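Local coordinates for protein c-di-GMP synthase (Capnocytophaga granulosa, PDB 6WT9) that joins two GTP molecules into the cyclic dinucleotide 3',3'-c-di-GMP, a second messenger that activates effectors in a bacterial antiphage defence system, at residues 234-239 with 245-250. Sequence-based numbering, arbitrary orientation.
Sequences RINKRS and RLKKMI
Ile235 turns its CG2 branch into the angle between two consecutive helices, where it meets CD1 of Ile250 at 4.2 Å and CD2 of Leu246 at 4.3 Å. Branched aliphatic residues suit this buried side because they pack without leaving a polar atom to satisfy. The next residue, Asn236, offers its amide oxygen to the ammonium group of Lys247, with NZ 3.0 Å from OD1. The donor stands above the carbonyl plane, 39° out of it, rather than on a lone pair. A water reinforces this link, giving a hydrogen bond to the backbone O of Asn236 and receiving one from Lys247 NZ. Besides Asn236 OD1 and the water, NZ has a weak hydrogen bond to the backbone O of Thr88. The extended side chain of Lys247 carries the ammonium group back to the first helix while its methylenes cover Ser239. Arg238 contributes aliphatic carbon: its CB lies 3.8 Å from Leu246 CD2, the two side chains crossing at about a right angle, and its guanidinium group makes a cation-pi contact with Tyr276. Ser239 closes the series where the helices come nearest, its CA 3.9 Å from Leu246 CB. A small residue fits this close approach; its OG, anti to the backbone N (chi1 -179°), lies 3.2 Å from Lys247 CG. The short connection joins two consecutive helices, 228-241 and 245-259, whose local axes come within 8.7 Å of each other, with N-to-C directions 119° apart. Helix 268-276 packs against the apolar side through Asn272 and Cys275, whereas the short helix 85-88, which follows strand 78-83, borders the polar side through Thr88, next to Ile235 and Asn236.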
ATOM      1  N   ARG A 234     -12.442  -1.950  -2.837  1.00 14.48           N
ATOM      2  CA  ARG A 234     -12.798  -3.040  -1.932  1.00 13.75           C
ATOM      3  C   ARG A 234     -12.134  -2.878  -0.568  1.00 16.86           C
ATOM      4  O   ARG A 234     -12.749  -3.178   0.462  1.00 13.24           O
ATOM      5  CB  ARG A 234     -12.435  -4.389  -2.557  1.00  9.61           C
ATOM      6  CG  ARG A 234     -13.479  -4.896  -3.543  1.00 10.06           C
ATOM      7  CD  ARG A 234     -13.161  -6.288  -4.073  1.00 14.03           C
ATOM      8  NE  ARG A 234     -14.267  -6.808  -4.874  1.00 16.08           N
ATOM      9  CZ  ARG A 234     -14.227  -7.936  -5.577  1.00 14.11           C
ATOM     10  NH1 ARG A 234     -13.128  -8.678  -5.591  1.00  7.95           N
ATOM     11  NH2 ARG A 234     -15.289  -8.318  -6.272  1.00 13.14           N
ATOM     12  N   ILE A 235     -10.887  -2.400  -0.537  1.00 14.86           N
ATOM     13  CA  ILE A 235     -10.204  -2.197   0.737  1.00 14.71           C
ATOM     14  C   ILE A 235     -10.867  -1.074   1.527  1.00 18.08           C
ATOM     15  O   ILE A 235     -11.114  -1.202   2.732  1.00 18.73           O
ATOM     16  CB  ILE A 235      -8.708  -1.917   0.508  1.00 15.29           C
ATOM     17  CG1 ILE A 235      -8.009  -3.152  -0.060  1.00 21.24           C
ATOM     18  CG2 ILE A 235      -8.038  -1.481   1.806  1.00 10.33           C
ATOM     19  CD1 ILE A 235      -6.541  -2.935  -0.360  1.00 17.64           C
ATOM     20  N   ASN A 236     -11.167   0.044   0.859  1.00 16.17           N
ATOM     21  CA  ASN A 236     -11.799   1.169   1.543  1.00 15.96           C
ATOM     22  C   ASN A 236     -13.203   0.826   2.022  1.00 13.42           C
ATOM     23  O   ASN A 236     -13.623   1.289   3.089  1.00 17.51           O
ATOM     24  CB  ASN A 236     -11.844   2.390   0.622  1.00 18.53           C
ATOM     25  CG  ASN A 236     -10.481   3.018   0.422  1.00 15.60           C
ATOM     26  OD1 ASN A 236      -9.596   2.882   1.266  1.00 15.98           O
ATOM     27  ND2 ASN A 236     -10.305   3.713  -0.696  1.00 12.52           N
ATOM     28  N   LYS A 237     -13.938   0.018   1.259  1.00 18.75           N
ATOM     29  CA  LYS A 237     -15.308  -0.306   1.637  1.00 21.78           C
ATOM     30  C   LYS A 237     -15.337  -1.216   2.860  1.00 20.56           C
ATOM     31  O   LYS A 237     -16.072  -0.958   3.821  1.00 14.19           O
ATOM     32  CB  LYS A 237     -16.037  -0.947   0.455  1.00 27.51           C
ATOM     33  CG  LYS A 237     -17.554  -0.954   0.572  1.00 38.05           C
ATOM     34  CD  LYS A 237     -18.073  -2.317   0.998  1.00 43.18           C
ATOM     35  CE  LYS A 237     -19.587  -2.397   0.881  1.00 45.58           C
ATOM     36  NZ  LYS A 237     -20.256  -1.359   1.710  1.00 47.29           N
ATOM     37  N   ARG A 238     -14.530  -2.281   2.849  1.00 16.13           N
ATOM     38  CA  ARG A 238     -14.510  -3.200   3.981  1.00 18.97           C
ATOM     39  C   ARG A 238     -13.940  -2.542   5.231  1.00 24.88           C
ATOM     40  O   ARG A 238     -14.373  -2.854   6.346  1.00 19.96           O
ATOM     41  CB  ARG A 238     -13.706  -4.451   3.633  1.00 14.70           C
ATOM     42  CG  ARG A 238     -13.853  -5.582   4.642  1.00 20.68           C
ATOM     43  CD  ARG A 238     -13.375  -6.892   4.049  1.00 31.90           C
ATOM     44  NE  ARG A 238     -13.931  -8.046   4.746  1.00 43.10           N
ATOM     45  CZ  ARG A 238     -13.917  -9.283   4.263  1.00 49.04           C
ATOM     46  NH1 ARG A 238     -13.378  -9.524   3.077  1.00 48.82           N
ATOM     47  NH2 ARG A 238     -14.449 -10.280   4.962  1.00 51.62           N
ATOM     48  N   SER A 239     -12.970  -1.642   5.070  1.00 19.72           N
ATOM     49  CA  SER A 239     -12.462  -0.902   6.218  1.00 19.67           C
ATOM     50  C   SER A 239     -13.529   0.029   6.775  1.00 20.48           C
ATOM     51  O   SER A 239     -13.623   0.220   7.992  1.00 14.37           O
ATOM     52  CB  SER A 239     -11.211  -0.118   5.829  1.00 18.47           C
ATOM     53  OG  SER A 239     -10.699   0.577   6.950  1.00 23.46           O
ATOM     54  N   ARG A 245     -10.765  -0.949  10.995  1.00 13.74           N
ATOM     55  CA  ARG A 245      -9.994  -2.052  11.567  1.00 15.90           C
ATOM     56  C   ARG A 245      -9.188  -2.802  10.511  1.00 11.91           C
ATOM     57  O   ARG A 245      -8.080  -3.270  10.801  1.00 14.47           O
ATOM     58  CB  ARG A 245     -10.924  -3.011  12.308  1.00 12.76           C
ATOM     59  CG  ARG A 245     -11.440  -2.465  13.633  1.00 18.91           C
ATOM     60  CD  ARG A 245     -12.600  -3.299  14.152  1.00 25.75           C
ATOM     61  NE  ARG A 245     -13.035  -2.885  15.482  1.00 26.41           N
ATOM     62  CZ  ARG A 245     -13.941  -1.940  15.711  1.00 24.69           C
ATOM     63  NH1 ARG A 245     -14.511  -1.304  14.697  1.00 25.20           N
ATOM     64  NH2 ARG A 245     -14.277  -1.631  16.955  1.00 22.12           N
ATOM     65  N   LEU A 246      -9.718  -2.931   9.293  1.00  8.92           N
ATOM     66  CA  LEU A 246      -8.972  -3.611   8.237  1.00  9.93           C
ATOM     67  C   LEU A 246      -7.665  -2.892   7.930  1.00 10.13           C
ATOM     68  O   LEU A 246      -6.628  -3.532   7.719  1.00 12.04           O
ATOM     69  CB  LEU A 246      -9.828  -3.723   6.974  1.00 11.60           C
ATOM     70  CG  LEU A 246      -9.097  -4.261   5.738  1.00 12.16           C
ATOM     71  CD1 LEU A 246      -8.631  -5.694   5.965  1.00 10.55           C
ATOM     72  CD2 LEU A 246      -9.967  -4.166   4.498  1.00 11.09           C
ATOM     73  N   LYS A 247      -7.690  -1.558   7.905  1.00 10.87           N
ATOM     74  CA  LYS A 247      -6.475  -0.812   7.595  1.00  4.54           C
ATOM     75  C   LYS A 247      -5.475  -0.863   8.741  1.00  8.72           C
ATOM     76  O   LYS A 247      -4.263  -0.860   8.498  1.00 13.15           O
ATOM     77  CB  LYS A 247      -6.818   0.634   7.243  1.00  7.29           C
ATOM     78  CG  LYS A 247      -7.650   0.769   5.975  1.00 12.75           C
ATOM     79  CD  LYS A 247      -7.938   2.224   5.644  1.00 17.12           C
ATOM     80  CE  LYS A 247      -8.884   2.337   4.463  1.00 17.04           C
ATOM     81  NZ  LYS A 247      -9.100   3.756   4.069  1.00 10.94           N
ATOM     82  N   LYS A 248      -5.952  -0.911   9.989  1.00  5.68           N
ATOM     83  CA  LYS A 248      -5.041  -1.080  11.117  1.00  9.67           C
ATOM     84  C   LYS A 248      -4.235  -2.366  10.979  1.00 11.37           C
ATOM     85  O   LYS A 248      -3.016  -2.375  11.180  1.00 13.76           O
ATOM     86  CB  LYS A 248      -5.816  -1.074  12.436  1.00  3.78           C
ATOM     87  CG  LYS A 248      -6.131   0.309  12.982  1.00  6.48           C
ATOM     88  CD  LYS A 248      -6.728   0.218  14.377  1.00 14.47           C
ATOM     89  CE  LYS A 248      -7.050   1.594  14.934  1.00 21.61           C
ATOM     90  NZ  LYS A 248      -8.060   2.299  14.101  1.00 25.47           N
HETATM   91  N   MSE A 249      -4.903  -3.462  10.632  1.00  7.52           N
HETATM   92  CA  MSE A 249      -4.232  -4.744  10.464  1.00 10.42           C
HETATM   93  C   MSE A 249      -3.231  -4.705   9.314  1.00 11.91           C
HETATM   94  O   MSE A 249      -2.122  -5.224   9.433  1.00 12.64           O
HETATM   95  CB  MSE A 249      -5.256  -5.857  10.232  1.00 11.64           C
HETATM   96  CG  MSE A 249      -6.065  -6.220  11.465  1.00 17.92           C
HETATM   97 SE   MSE A 249      -7.161  -7.817  11.205  0.59 15.88          SE
HETATM   98  CE  MSE A 249      -8.328  -7.148   9.799  1.00  2.51           C
ATOM     99  N   ILE A 250      -3.631  -4.081   8.203  1.00 13.84           N
ATOM    100  CA  ILE A 250      -2.752  -3.989   7.038  1.00 12.24           C
ATOM    101  C   ILE A 250      -1.494  -3.201   7.383  1.00  9.97           C
ATOM    102  O   ILE A 250      -0.369  -3.670   7.170  1.00  6.72           O
ATOM    103  CB  ILE A 250      -3.500  -3.365   5.846  1.00  8.64           C
ATOM    104  CG1 ILE A 250      -4.568  -4.324   5.318  1.00 11.12           C
ATOM    105  CG2 ILE A 250      -2.524  -2.985   4.741  1.00  4.99           C
ATOM    106  CD1 ILE A 250      -5.375  -3.765   4.151  1.00  6.43           C
TER
HETATM  107  O   HOH W   1     -12.212   3.423   4.248  1.00 32.99           O